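Local structure of mandelate racemase / muconate lactonizing enzyme (2POD) at residues B[321-330]-B[346-357]. The protein belongs to the mandelate racemase/muconate lactonizing enzyme branch of the enolase superfamily and is of unproven function, though it may act as a lyase. Residues are numbered along the deposited sequence; the frame is centred on the assembly and turned at random.
Sequences PHDCTGPVVL and QESVRAFYDGWY
The phenol oxygen of Tyr357 reaches back into the loop that follows strand 319-321, with Asp323 and Thr325 beside it. Tyr357 OH donates to Thr325 O, though the modelled 2.4 Å is too short to trust in detail, and Asp323 OD2 stands 3.0 Å from Tyr357 OH. The other carboxylate oxygen of Asp323 holds its own loop: Thr325 N approaches OD1 at 3.0 Å from above the carboxylate plane, N-H to acceptor at 157°, and closes an Asx turn. One aspartate thus shapes the bend and adjoins the tyrosine hydroxyl.

Behind its hydroxyl, the Tyr357 ring is packed on both faces. Pro327, the first residue of helix 327-339, lays CB over one face in a CH-pi contact, 4.0 Å from the centroid of the Tyr357 ring, while Phe352 CB lies over the rim of the opposite face. Leu330 CD1 comes in at the edge, 4.1 Å from Tyr357 CE1. Phe352 in turn sets its ring edge toward Thr325 O, with CD2 3.4 Å away, and Cys324 SG rests against Val349 CG2.

At the other end, Glu347 and His322 run side by side. With CG anti to the backbone N (chi1 -176°) and the chain extended beyond, the glutamate brings OE1 to the imidazole edge, 3.0 Å from His322 CD2, its carboxylate turned 74° to the ring. Glu347 OE2 is hydrogen-bonded to Thr122 OG1, and His322 ND1 to Asp295 OD2; the histidine side chain also lies about 3 Å from the sodium ion held by Glu220, Glu246 and Glu272. A histidine paired with an aspartate from the preceding strand's end, and a glutamate on the next strand, are consistent with the active-site mouth of a mandelate racemase-like barrel.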
loop_
_atom_site.group_PDB
_atom_site.type_symbol
_atom_site.label_atom_id
_atom_site.label_comp_id
_atom_site.label_asym_id
_atom_site.label_seq_id
_atom_site.Cartn_x
_atom_site.Cartn_y
_atom_site.Cartn_z
ATOM N N PRO B 321 8.980 1.699 31.045
ATOM C CA PRO B 321 8.791 3.051 31.581
ATOM C C PRO B 321 10.085 3.800 31.926
ATOM O O PRO B 321 11.020 3.218 32.488
ATOM C CB PRO B 321 7.934 2.824 32.824
ATOM C CG PRO B 321 7.343 1.457 32.629
ATOM C CD PRO B 321 8.406 0.682 31.936
ATOM N N HIS B 322 10.105 5.082 31.569
ATOM C CA HIS B 322 11.238 5.981 31.744
ATOM C C HIS B 322 11.247 6.540 33.161
ATOM O O HIS B 322 10.211 6.992 33.661
ATOM C CB HIS B 322 11.106 7.150 30.755
ATOM C CG HIS B 322 12.293 8.061 30.711
ATOM N ND1 HIS B 322 12.191 9.428 30.848
ATOM C CD2 HIS B 322 13.608 7.802 30.527
ATOM C CE1 HIS B 322 13.391 9.971 30.750
ATOM N NE2 HIS B 322 14.269 9.005 30.556
ATOM N N ASP B 323 12.413 6.510 33.804
ATOM C CA ASP B 323 12.703 7.442 34.894
ATOM C C ASP B 323 13.825 8.405 34.521
ATOM O O ASP B 323 13.581 9.381 33.807
ATOM C CB ASP B 323 13.006 6.712 36.211
ATOM C CG ASP B 323 13.425 7.670 37.332
ATOM O OD1 ASP B 323 12.725 8.691 37.566
ATOM O OD2 ASP B 323 14.480 7.408 37.953
ATOM N N CYS B 324 15.039 8.124 35.008
ATOM C CA CYS B 324 16.139 9.100 35.118
ATOM C C CYS B 324 15.774 10.510 35.623
ATOM O O CYS B 324 16.458 11.483 35.305
ATOM C CB CYS B 324 16.920 9.168 33.798
ATOM S SG CYS B 324 18.625 9.776 33.915
ATOM N N THR B 325 14.693 10.632 36.392
ATOM C CA THR B 325 14.189 11.947 36.799
ATOM C C THR B 325 13.938 12.007 38.305
ATOM O O THR B 325 14.804 11.615 39.079
ATOM C CB THR B 325 12.952 12.401 35.984
ATOM O OG1 THR B 325 11.913 11.421 36.089
ATOM C CG2 THR B 325 13.312 12.603 34.514
ATOM N N GLY B 326 12.774 12.499 38.720
ATOM C CA GLY B 326 12.460 12.614 40.144
ATOM C C GLY B 326 11.980 11.320 40.790
ATOM O O GLY B 326 11.644 10.364 40.083
ATOM N N PRO B 327 11.955 11.278 42.143
ATOM C CA PRO B 327 11.585 10.073 42.894
ATOM C C PRO B 327 10.128 9.631 42.750
ATOM O O PRO B 327 9.846 8.431 42.825
ATOM C CB PRO B 327 11.879 10.462 44.349
ATOM C CG PRO B 327 11.795 11.937 44.368
ATOM C CD PRO B 327 12.335 12.379 43.049
ATOM N N VAL B 328 9.214 10.582 42.552
ATOM C CA VAL B 328 7.787 10.266 42.469
ATOM C C VAL B 328 7.474 9.572 41.148
ATOM O O VAL B 328 6.701 8.607 41.117
ATOM C CB VAL B 328 6.896 11.516 42.682
ATOM C CG1 VAL B 328 5.442 11.267 42.269
ATOM C CG2 VAL B 328 6.969 11.968 44.114
ATOM N N VAL B 329 8.111 10.051 40.078
ATOM C CA VAL B 329 8.039 9.411 38.758
ATOM C C VAL B 329 8.577 7.978 38.778
ATOM O O VAL B 329 7.932 7.079 38.245
ATOM C CB VAL B 329 8.681 10.298 37.645
ATOM C CG1 VAL B 329 9.075 9.494 36.412
ATOM C CG2 VAL B 329 7.719 11.390 37.253
ATOM N N LEU B 330 9.717 7.765 39.439
ATOM C CA LEU B 330 10.315 6.426 39.580
ATOM C C LEU B 330 9.389 5.452 40.308
ATOM O O LEU B 330 9.375 4.261 40.021
ATOM C CB LEU B 330 11.663 6.513 40.318
ATOM C CG LEU B 330 12.747 5.420 40.242
ATOM C CD1 LEU B 330 13.062 4.816 41.585
ATOM C CD2 LEU B 330 12.549 4.321 39.201
ATOM N N GLN B 346 12.333 -1.721 34.321
ATOM C CA GLN B 346 12.121 -0.392 34.861
ATOM C C GLN B 346 13.452 0.329 34.975
ATOM O O GLN B 346 14.327 -0.098 35.733
ATOM C CB GLN B 346 11.446 -0.484 36.229
ATOM C CG GLN B 346 11.271 0.851 36.921
ATOM C CD GLN B 346 10.495 1.829 36.080
ATOM O OE1 GLN B 346 11.002 2.886 35.711
ATOM N NE2 GLN B 346 9.260 1.479 35.760
ATOM N N GLU B 347 13.597 1.414 34.217
ATOM C CA GLU B 347 14.723 2.350 34.356
ATOM C C GLU B 347 14.895 2.824 35.797
ATOM O O GLU B 347 13.926 3.216 36.446
ATOM C CB GLU B 347 14.521 3.551 33.426
ATOM C CG GLU B 347 15.668 4.560 33.398
ATOM C CD GLU B 347 15.676 5.419 32.137
ATOM O OE1 GLU B 347 14.855 5.167 31.230
ATOM O OE2 GLU B 347 16.517 6.340 32.045
ATOM N N SER B 348 16.128 2.755 36.287
ATOM C CA SER B 348 16.520 3.441 37.511
ATOM C C SER B 348 17.962 3.931 37.405
ATOM O O SER B 348 18.745 3.425 36.592
ATOM C CB SER B 348 16.358 2.514 38.717
ATOM O OG SER B 348 17.353 1.499 38.726
ATOM N N VAL B 349 18.300 4.929 38.220
ATOM C CA VAL B 349 19.653 5.491 38.265
ATOM C C VAL B 349 20.180 5.408 39.701
ATOM O O VAL B 349 19.626 6.035 40.600
ATOM C CB VAL B 349 19.666 6.967 37.783
ATOM C CG1 VAL B 349 21.090 7.497 37.688
ATOM C CG2 VAL B 349 18.994 7.094 36.437
ATOM N N ARG B 350 21.240 4.629 39.910
ATOM C CA ARG B 350 21.732 4.339 41.260
ATOM C C ARG B 350 22.282 5.554 42.008
ATOM O O ARG B 350 22.101 5.672 43.220
ATOM C CB ARG B 350 22.708 3.154 41.274
ATOM C CG ARG B 350 23.951 3.339 40.423
ATOM C CD ARG B 350 24.848 2.123 40.471
ATOM N NE ARG B 350 26.139 2.418 39.854
ATOM C CZ ARG B 350 27.228 1.664 39.974
ATOM N NH1 ARG B 350 27.201 0.545 40.685
ATOM N NH2 ARG B 350 28.350 2.037 39.375
ATOM N N ALA B 351 22.901 6.475 41.266
ATOM C CA ALA B 351 23.318 7.785 41.788
ATOM C C ALA B 351 22.154 8.664 42.260
ATOM O O ALA B 351 22.361 9.655 42.965
ATOM C CB ALA B 351 24.144 8.528 40.744
ATOM N N PHE B 352 20.937 8.304 41.862
ATOM C CA PHE B 352 19.753 9.073 42.216
ATOM C C PHE B 352 19.097 8.464 43.458
ATOM O O PHE B 352 18.892 9.163 44.455
ATOM C CB PHE B 352 18.760 9.112 41.045
ATOM C CG PHE B 352 19.108 10.100 39.951
ATOM C CD1 PHE B 352 20.424 10.505 39.716
ATOM C CD2 PHE B 352 18.100 10.605 39.127
ATOM C CE1 PHE B 352 20.726 11.409 38.699
ATOM C CE2 PHE B 352 18.396 11.509 38.102
ATOM C CZ PHE B 352 19.712 11.910 37.889
ATOM N N TYR B 353 18.791 7.163 43.402
ATOM C CA TYR B 353 18.112 6.480 44.511
ATOM C C TYR B 353 18.956 6.143 45.745
ATOM O O TYR B 353 18.418 6.052 46.851
ATOM C CB TYR B 353 17.241 5.293 44.049
ATOM C CG TYR B 353 17.985 4.120 43.439
ATOM C CD1 TYR B 353 18.722 3.235 44.229
ATOM C CD2 TYR B 353 17.920 3.872 42.072
ATOM C CE1 TYR B 353 19.397 2.159 43.671
ATOM C CE2 TYR B 353 18.590 2.796 41.505
ATOM C CZ TYR B 353 19.328 1.948 42.305
ATOM O OH TYR B 353 19.989 0.884 41.741
ATOM N N ASP B 354 20.261 5.944 45.558
ATOM C CA ASP B 354 21.198 5.917 46.694
ATOM C C ASP B 354 21.694 7.321 47.046
ATOM O O ASP B 354 22.262 7.533 48.119
ATOM C CB ASP B 354 22.393 4.982 46.444
ATOM C CG ASP B 354 21.977 3.570 46.034
ATOM O OD1 ASP B 354 21.203 2.914 46.769
ATOM O OD2 ASP B 354 22.449 3.104 44.974
ATOM N N GLY B 355 21.469 8.274 46.143
ATOM C CA GLY B 355 21.921 9.646 46.332
ATOM C C GLY B 355 20.811 10.600 46.725
ATOM O O GLY B 355 20.208 10.454 47.790
ATOM N N TRP B 356 20.536 11.568 45.850
ATOM C CA TRP B 356 19.756 12.756 46.196
ATOM C C TRP B 356 18.251 12.567 46.413
ATOM O O TRP B 356 17.571 13.507 46.834
ATOM C CB TRP B 356 20.023 13.897 45.208
ATOM C CG TRP B 356 19.561 13.657 43.783
ATOM C CD1 TRP B 356 20.292 13.104 42.769
ATOM C CD2 TRP B 356 18.283 13.991 43.217
ATOM N NE1 TRP B 356 19.547 13.063 41.615
ATOM C CE2 TRP B 356 18.311 13.600 41.861
ATOM C CE3 TRP B 356 17.113 14.571 43.728
ATOM C CZ2 TRP B 356 17.217 13.775 41.005
ATOM C CZ3 TRP B 356 16.025 14.750 42.872
ATOM C CH2 TRP B 356 16.087 14.348 41.530
ATOM N N TYR B 357 17.739 11.367 46.133
ATOM C CA TYR B 357 16.327 11.028 46.382
ATOM C C TYR B 357 16.044 10.923 47.883
ATOM O O TYR B 357 14.934 11.231 48.336
ATOM C CB TYR B 357 15.959 9.680 45.744
ATOM C CG TYR B 357 15.699 9.644 44.244
ATOM C CD1 TYR B 357 15.269 8.462 43.639
ATOM C CD2 TYR B 357 15.877 10.765 43.436
ATOM C CE1 TYR B 357 15.033 8.388 42.277
ATOM C CE2 TYR B 357 15.635 10.704 42.066
ATOM C CZ TYR B 357 15.213 9.508 41.494
ATOM O OH TYR B 357 14.974 9.422 40.138
#